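Side-chain contacts in Pex protein (Anabaena sp. PCC 7120, PDB 2DQL), which is associated with the cyanobacterial circadian clock and, as a PadR-like winged-helix protein, probably binds DNA to regulate transcription: residues 24-27 with 28-32; 61-64 with 65-69; 77-80 with 81-84. All blocks are in the same frame, centred on the assembly; numbering follows the deposited sequence.

Contact 1 (24-27 with 28-32); sequences ICYI and LYVLL
Helix 20-31 belongs to the winged-helix domain, and its last two turns are largely buried; here Y26 meets V30 and I27 meets L31, each pair four residues apart. The methyl CG2 of V30 sits obliquely against the Y26 ring, 3.4 Å from CE1 at its nearest and also close to CZ and OH. Y26 has its CG anti to the backbone N (chi1 160°), which sets the ring beside its own carbonyl carbon, where V30 CG2, one turn on, meets it. Its hydroxyl is hydrogen-bonded to the backbone oxygen of L41, so the phenol ties this helix to helix 38-48 while its ring packs on V30. I27 and L31 run side by side and point the same way, with I27 CG2 3.9 Å from L31 CD1; L31 CG also rests 3.3 Å from I27 O. The backbone ladder is regular: V30 N donates to Y26 O at 3.0 Å, and L31 N to I27 O at 2.9 Å with a nearly straight N-H...O angle of 170°. The rings of Y29 and Y26 both meet W106 of helix 96-112. I24 and C25 pack against I6 of the second subunit. With Y26 O and I27 O paired along the helix and the phenol of Y26 satisfied by L41, the flank of I27, V30 and L31 offers hydrocarbon to its neighbours, suited to burial.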
loop_
_atom_site.group_PDB
_atom_site.type_symbol
_atom_site.label_atom_id
_atom_site.label_comp_id
_atom_site.label_asym_id
_atom_site.label_seq_id
_atom_site.Cartn_x
_atom_site.Cartn_y
_atom_site.Cartn_z
ATOM N N ILE A 24 8.116 -2.309 -11.842
ATOM C CA ILE A 24 8.956 -2.955 -12.845
ATOM C C ILE A 24 8.262 -2.910 -14.208
ATOM O O ILE A 24 8.885 -2.584 -15.220
ATOM C CB ILE A 24 9.242 -4.422 -12.461
ATOM C CG1 ILE A 24 10.202 -4.470 -11.265
ATOM C CG2 ILE A 24 9.808 -5.184 -13.655
ATOM C CD1 ILE A 24 10.359 -5.872 -10.666
ATOM N N CYS A 25 6.971 -3.225 -14.233
ATOM C CA CYS A 25 6.218 -3.212 -15.482
ATOM C C CYS A 25 6.055 -1.790 -16.018
ATOM O O CYS A 25 6.163 -1.559 -17.224
ATOM C CB CYS A 25 4.849 -3.865 -15.275
ATOM S SG CYS A 25 4.972 -5.592 -14.781
ATOM N N TYR A 26 5.802 -0.841 -15.122
ATOM C CA TYR A 26 5.658 0.557 -15.522
ATOM C C TYR A 26 6.967 1.060 -16.136
ATOM O O TYR A 26 6.971 1.698 -17.191
ATOM C CB TYR A 26 5.295 1.430 -14.315
ATOM C CG TYR A 26 5.597 2.899 -14.531
ATOM C CD1 TYR A 26 4.917 3.640 -15.493
ATOM C CD2 TYR A 26 6.624 3.523 -13.820
ATOM C CE1 TYR A 26 5.258 4.969 -15.752
ATOM C CE2 TYR A 26 6.974 4.842 -14.071
ATOM C CZ TYR A 26 6.291 5.558 -15.039
ATOM O OH TYR A 26 6.663 6.851 -15.306
ATOM N N ILE A 27 8.081 0.769 -15.475
ATOM C CA ILE A 27 9.367 1.214 -15.985
ATOM C C ILE A 27 9.637 0.655 -17.383
ATOM O O ILE A 27 10.075 1.388 -18.266
ATOM C CB ILE A 27 10.502 0.843 -15.004
ATOM C CG1 ILE A 27 10.350 1.697 -13.742
ATOM C CG2 ILE A 27 11.884 1.086 -15.651
ATOM C CD1 ILE A 27 11.180 1.240 -12.564
ATOM N N LEU A 28 9.367 -0.631 -17.593
ATOM C CA LEU A 28 9.589 -1.219 -18.916
ATOM C C LEU A 28 8.663 -0.584 -19.947
ATOM O O LEU A 28 9.051 -0.384 -21.098
ATOM C CB LEU A 28 9.386 -2.731 -18.877
ATOM C CG LEU A 28 10.505 -3.481 -18.154
ATOM C CD1 LEU A 28 10.135 -4.949 -18.020
ATOM C CD2 LEU A 28 11.805 -3.321 -18.930
ATOM N N TYR A 29 7.434 -0.275 -19.535
ATOM C CA TYR A 29 6.475 0.382 -20.416
ATOM C C TYR A 29 7.073 1.697 -20.936
ATOM O O TYR A 29 7.000 2.004 -22.133
ATOM C CB TYR A 29 5.184 0.669 -19.644
ATOM C CG TYR A 29 4.280 1.690 -20.302
ATOM C CD1 TYR A 29 3.537 1.367 -21.433
ATOM C CD2 TYR A 29 4.181 2.984 -19.794
ATOM C CE1 TYR A 29 2.713 2.312 -22.046
ATOM C CE2 TYR A 29 3.362 3.935 -20.397
ATOM C CZ TYR A 29 2.633 3.590 -21.522
ATOM O OH TYR A 29 1.826 4.532 -22.122
ATOM N N VAL A 30 7.668 2.473 -20.033
ATOM C CA VAL A 30 8.271 3.745 -20.420
ATOM C C VAL A 30 9.525 3.547 -21.265
ATOM O O VAL A 30 9.685 4.199 -22.294
ATOM C CB VAL A 30 8.664 4.600 -19.191
ATOM C CG1 VAL A 30 9.420 5.856 -19.643
ATOM C CG2 VAL A 30 7.418 5.001 -18.408
ATOM N N LEU A 31 10.412 2.653 -20.828
ATOM C CA LEU A 31 11.659 2.415 -21.555
ATOM C C LEU A 31 11.447 1.905 -22.978
ATOM O O LEU A 31 12.288 2.131 -23.858
ATOM C CB LEU A 31 12.559 1.454 -20.763
ATOM C CG LEU A 31 13.069 2.010 -19.424
ATOM C CD1 LEU A 31 14.086 1.041 -18.813
ATOM C CD2 LEU A 31 13.723 3.378 -19.631
ATOM N N LEU A 32 10.332 1.223 -23.215
ATOM C CA LEU A 32 10.035 0.725 -24.559
ATOM C C LEU A 32 9.768 1.899 -25.501
ATOM O O LEU A 32 9.888 1.770 -26.722
ATOM C CB LEU A 32 8.827 -0.219 -24.528
ATOM C CG LEU A 32 9.157 -1.613 -23.975
ATOM C CD1 LEU A 32 7.879 -2.372 -23.659
ATOM C CD2 LEU A 32 10.002 -2.367 -25.001
#

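Contact 2 (61-64 with 65-69)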
loop_
_atom_site.group_PDB
_atom_site.type_symbol
_atom_site.label_atom_id
_atom_site.label_comp_id
_atom_site.label_asym_id
_atom_site.label_seq_id
_atom_site.Cartn_x
_atom_site.Cartn_y
_atom_site.Cartn_z
ATOM N N SER A 61 14.592 -0.323 -6.352
ATOM C CA SER A 61 14.449 -1.750 -6.090
ATOM C C SER A 61 14.116 -2.369 -7.449
ATOM O O SER A 61 14.573 -3.461 -7.779
ATOM C CB SER A 61 13.307 -2.028 -5.104
ATOM O OG SER A 61 13.626 -1.572 -3.801
ATOM N N ALA A 62 13.323 -1.646 -8.237
ATOM C CA ALA A 62 12.923 -2.100 -9.564
ATOM C C ALA A 62 14.109 -2.081 -10.525
ATOM O O ALA A 62 14.299 -3.014 -11.301
ATOM C CB ALA A 62 11.810 -1.220 -10.100
ATOM N N ILE A 63 14.896 -1.011 -10.468
ATOM C CA ILE A 63 16.072 -0.903 -11.333
ATOM C C ILE A 63 17.041 -2.036 -11.014
ATOM O O ILE A 63 17.629 -2.634 -11.914
ATOM C CB ILE A 63 16.783 0.457 -11.156
ATOM C CG1 ILE A 63 15.918 1.582 -11.728
ATOM C CG2 ILE A 63 18.130 0.439 -11.862
ATOM C CD1 ILE A 63 15.698 1.506 -13.228
ATOM N N LYS A 64 17.210 -2.333 -9.729
ATOM C CA LYS A 64 18.096 -3.415 -9.329
ATOM C C LYS A 64 17.617 -4.716 -9.966
ATOM O O LYS A 64 18.402 -5.455 -10.557
ATOM C CB LYS A 64 18.112 -3.559 -7.806
ATOM C CG LYS A 64 18.920 -4.742 -7.318
ATOM C CD LYS A 64 18.996 -4.739 -5.801
ATOM C CE LYS A 64 20.053 -5.694 -5.282
ATOM N NZ LYS A 64 20.024 -7.029 -5.905
ATOM N N PHE A 65 16.322 -4.992 -9.847
ATOM C CA PHE A 65 15.761 -6.204 -10.429
ATOM C C PHE A 65 16.051 -6.264 -11.927
ATOM O O PHE A 65 16.540 -7.274 -12.434
ATOM C CB PHE A 65 14.245 -6.248 -10.231
ATOM C CG PHE A 65 13.586 -7.398 -10.930
ATOM C CD1 PHE A 65 13.523 -8.650 -10.329
ATOM C CD2 PHE A 65 13.060 -7.238 -12.210
ATOM C CE1 PHE A 65 12.945 -9.731 -10.995
ATOM C CE2 PHE A 65 12.482 -8.308 -12.885
ATOM C CZ PHE A 65 12.425 -9.560 -12.274
ATOM N N LEU A 66 15.739 -5.177 -12.626
ATOM C CA LEU A 66 15.941 -5.116 -14.067
ATOM C C LEU A 66 17.401 -5.289 -14.474
ATOM O O LEU A 66 17.698 -6.049 -15.393
ATOM C CB LEU A 66 15.367 -3.807 -14.623
ATOM C CG LEU A 66 13.830 -3.751 -14.547
ATOM C CD1 LEU A 66 13.325 -2.359 -14.905
ATOM C CD2 LEU A 66 13.236 -4.786 -15.488
ATOM N N GLU A 67 18.310 -4.601 -13.791
ATOM C CA GLU A 67 19.726 -4.729 -14.118
ATOM C C GLU A 67 20.247 -6.122 -13.759
ATOM O O GLU A 67 21.013 -6.716 -14.521
ATOM C CB GLU A 67 20.554 -3.668 -13.393
ATOM C CG GLU A 67 20.307 -2.246 -13.869
ATOM C CD GLU A 67 21.577 -1.414 -13.897
ATOM O OE1 GLU A 67 21.508 -0.213 -13.581
ATOM O OE2 GLU A 67 22.647 -1.960 -14.246
ATOM N N ASP A 68 19.838 -6.646 -12.604
ATOM C CA ASP A 68 20.282 -7.978 -12.194
ATOM C C ASP A 68 19.895 -9.026 -13.229
ATOM O O ASP A 68 20.639 -9.977 -13.471
ATOM C CB ASP A 68 19.675 -8.378 -10.842
ATOM C CG ASP A 68 20.317 -7.661 -9.665
ATOM O OD1 ASP A 68 21.399 -7.063 -9.833
ATOM O OD2 ASP A 68 19.739 -7.712 -8.560
ATOM N N ASN A 69 18.729 -8.843 -13.840
ATOM C CA ASN A 69 18.224 -9.775 -14.838
ATOM C C ASN A 69 18.643 -9.423 -16.267
ATOM O O ASN A 69 18.231 -10.082 -17.221
ATOM C CB ASN A 69 16.703 -9.860 -14.729
ATOM C CG ASN A 69 16.256 -10.706 -13.552
ATOM O OD1 ASN A 69 16.256 -11.934 -13.629
ATOM N ND2 ASN A 69 15.898 -10.057 -12.449
#
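F65 O is gripped by two donors from N69, the backbone N at 3.0 Å and the side-chain ND2 at 2.9 Å, which reach it from opposite faces of its carbonyl plane. The ND2 bond lies close to the N69 amide plane, and the same nitrogen stands 3.3 Å above one face of the F65 ring, offset toward the rim. On the outer side K64 NZ makes a salt bridge of 2.8 Å to D68 OD2, using the syn lone pair of that oxygen. K64 starts with CG anti to the backbone N and runs extended until it bends at the last torsion (chi4 -47°), turning its ammonium in toward D68 OD2. Below that bridge D68 N donates to K64 O at 2.8 Å, so the two residues are linked by backbone and side chain alike. I63 CG2 lies 3.8 Å from E67 OE1, and both side chains also touch I72 and Y89 of the two hairpin strands. The charged pair lies on the exposed side, whereas A62 and F65 pack on I24 of helix 20-31; the helix is amphipathic, ionic on the solvent side and apolar toward the core.

Contact 3 (77-80 with 81-84). With PO4 (phosphate ion), chain C.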
loop_
_atom_site.group_PDB
_atom_site.type_symbol
_atom_site.label_atom_id
_atom_site.label_comp_id
_atom_site.label_asym_id
_atom_site.label_seq_id
_atom_site.Cartn_x
_atom_site.Cartn_y
_atom_site.Cartn_z
ATOM N N LYS A 77 25.300 9.753 -19.493
ATOM C CA LYS A 77 25.097 10.715 -20.562
ATOM C C LYS A 77 25.465 12.124 -20.111
ATOM O O LYS A 77 25.065 12.566 -19.034
ATOM C CB LYS A 77 23.637 10.680 -21.015
ATOM C CG LYS A 77 23.322 11.596 -22.181
ATOM C CD LYS A 77 21.868 11.455 -22.601
ATOM C CE LYS A 77 21.567 12.286 -23.840
ATOM N NZ LYS A 77 20.131 12.190 -24.230
ATOM N N LYS A 78 26.246 12.821 -20.931
ATOM C CA LYS A 78 26.635 14.186 -20.607
ATOM C C LYS A 78 25.596 15.123 -21.213
ATOM O O LYS A 78 25.289 15.033 -22.403
ATOM C CB LYS A 78 28.023 14.504 -21.178
ATOM C CG LYS A 78 28.527 15.905 -20.830
ATOM C CD LYS A 78 28.548 16.125 -19.320
ATOM C CE LYS A 78 29.079 17.506 -18.958
ATOM N NZ LYS A 78 30.511 17.666 -19.335
ATOM N N LEU A 79 25.047 16.007 -20.388
ATOM C CA LEU A 79 24.044 16.963 -20.846
ATOM C C LEU A 79 24.714 18.299 -21.135
ATOM O O LEU A 79 25.613 18.719 -20.409
ATOM C CB LEU A 79 22.966 17.162 -19.777
ATOM C CG LEU A 79 22.246 15.908 -19.278
ATOM C CD1 LEU A 79 21.200 16.309 -18.251
ATOM C CD2 LEU A 79 21.598 15.176 -20.445
ATOM N N GLU A 80 24.275 18.963 -22.198
ATOM C CA GLU A 80 24.843 20.252 -22.559
ATOM C C GLU A 80 24.382 21.314 -21.567
ATOM O O GLU A 80 23.191 21.436 -21.281
ATOM C CB GLU A 80 24.415 20.645 -23.974
ATOM C CG GLU A 80 25.148 21.861 -24.513
ATOM C CD GLU A 80 24.744 22.203 -25.931
ATOM O OE1 GLU A 80 25.366 23.112 -26.520
ATOM O OE2 GLU A 80 23.803 21.567 -26.454
ATOM N N GLY A 81 25.330 22.075 -21.032
ATOM C CA GLY A 81 24.980 23.118 -20.087
ATOM C C GLY A 81 24.974 22.688 -18.633
ATOM O O GLY A 81 24.874 23.532 -17.745
ATOM N N ARG A 82 25.076 21.386 -18.378
ATOM C CA ARG A 82 25.083 20.897 -17.002
ATOM C C ARG A 82 26.325 20.064 -16.722
ATOM O O ARG A 82 26.702 19.198 -17.517
ATOM C CB ARG A 82 23.836 20.054 -16.714
ATOM C CG ARG A 82 23.542 19.921 -15.223
ATOM C CD ARG A 82 22.350 19.021 -14.938
ATOM N NE ARG A 82 22.719 17.607 -14.884
ATOM C CZ ARG A 82 21.878 16.635 -14.545
ATOM N NH1 ARG A 82 20.620 16.925 -14.235
ATOM N NH2 ARG A 82 22.296 15.376 -14.502
ATOM N N GLY A 83 26.952 20.327 -15.580
ATOM C CA GLY A 83 28.154 19.606 -15.209
ATOM C C GLY A 83 27.937 18.151 -14.829
ATOM O O GLY A 83 28.697 17.285 -15.257
ATOM N N ARG A 84 26.909 17.875 -14.033
ATOM C CA ARG A 84 26.635 16.505 -13.597
ATOM C C ARG A 84 26.070 15.639 -14.710
ATOM O O ARG A 84 25.086 16.007 -15.353
ATOM C CB ARG A 84 25.647 16.499 -12.423
ATOM C CG ARG A 84 25.362 15.110 -11.831
ATOM C CD ARG A 84 24.179 15.173 -10.870
ATOM N NE ARG A 84 23.922 13.947 -10.103
ATOM C CZ ARG A 84 23.567 12.769 -10.618
ATOM N NH1 ARG A 84 23.424 12.611 -11.927
ATOM N NH2 ARG A 84 23.318 11.743 -9.808
HETATM P P PO4 C . 19.216 13.532 -12.935
HETATM O O1 PO4 C . 17.775 13.852 -12.782
HETATM O O2 PO4 C . 19.732 14.196 -14.158
HETATM O O3 PO4 C . 19.980 14.021 -11.764
HETATM O O4 PO4 C . 19.402 12.057 -13.057
HETATM O O HOH W 1 25.866 16.634 -17.832
#
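The guanidinium of R82 carries the methyl CD1 of L79 over the centre of one face, 3.8 Å above the plane, and takes polar partners at its edge. There R84 O lies in the guanidinium plane and accepts from NE at 2.9 Å, only slightly tilted from the carbonyl plane, and from NH2 at 3.0 Å, well above it on the same face. NH1 and NH2 together hold O2 of a phosphate ion, at 2.9 and 2.8 Å. Phosphate O3 lies above one face of the R84 guanidinium, offset toward the rim, but 3.7 Å from NH1. R82 bends at chi3 (85°) after an extended start, which lays it beside L79, pointing the same way. A lysine in its place has no flat group, and R84 O and the phosphate would probably be left without their paired donors, the L79 methyl without the surface it rests on. Between the two arms water 1 accepts from L79 N at 2.8 Å and lies within hydrogen-bonding distance of both R82 O and R84 O. The chain reverses through a type II turn from L79 to R82, closed by a weak R82 N to L79 O bond, with G81 where the backbone angles call for glycine. T39 and R86 complete the phosphate site; the ion probably came from the crystallisation liquor. The basic loop is the tip of the hairpin of strands 72-77 and 86-91, the wing of a winged-helix fold, and its hold on a phosphate is consistent with contact to a DNA backbone.

Overall arrangement
Contacts 1 and 2 belong to the helical body and touch each other: I24 CD1 meets F65 CD2 at 3.4 Å, and I27 CD1 meets A62 CB at 3.5 Å, joining helices 20-31 and 56-68. Contact 1 is buried and its side-chain packing is almost wholly apolar, whereas contact 2 is half core, half surface, and adds an ionic pair and an asparagine hydrogen bond to its apolar side. I6 of the second subunit packs against both. Contact 3 stands apart at the surface, its centre about 25 Å from each of the others, in the hairpin tip. It has no helical ladder; arginines, water and phosphate give it its order.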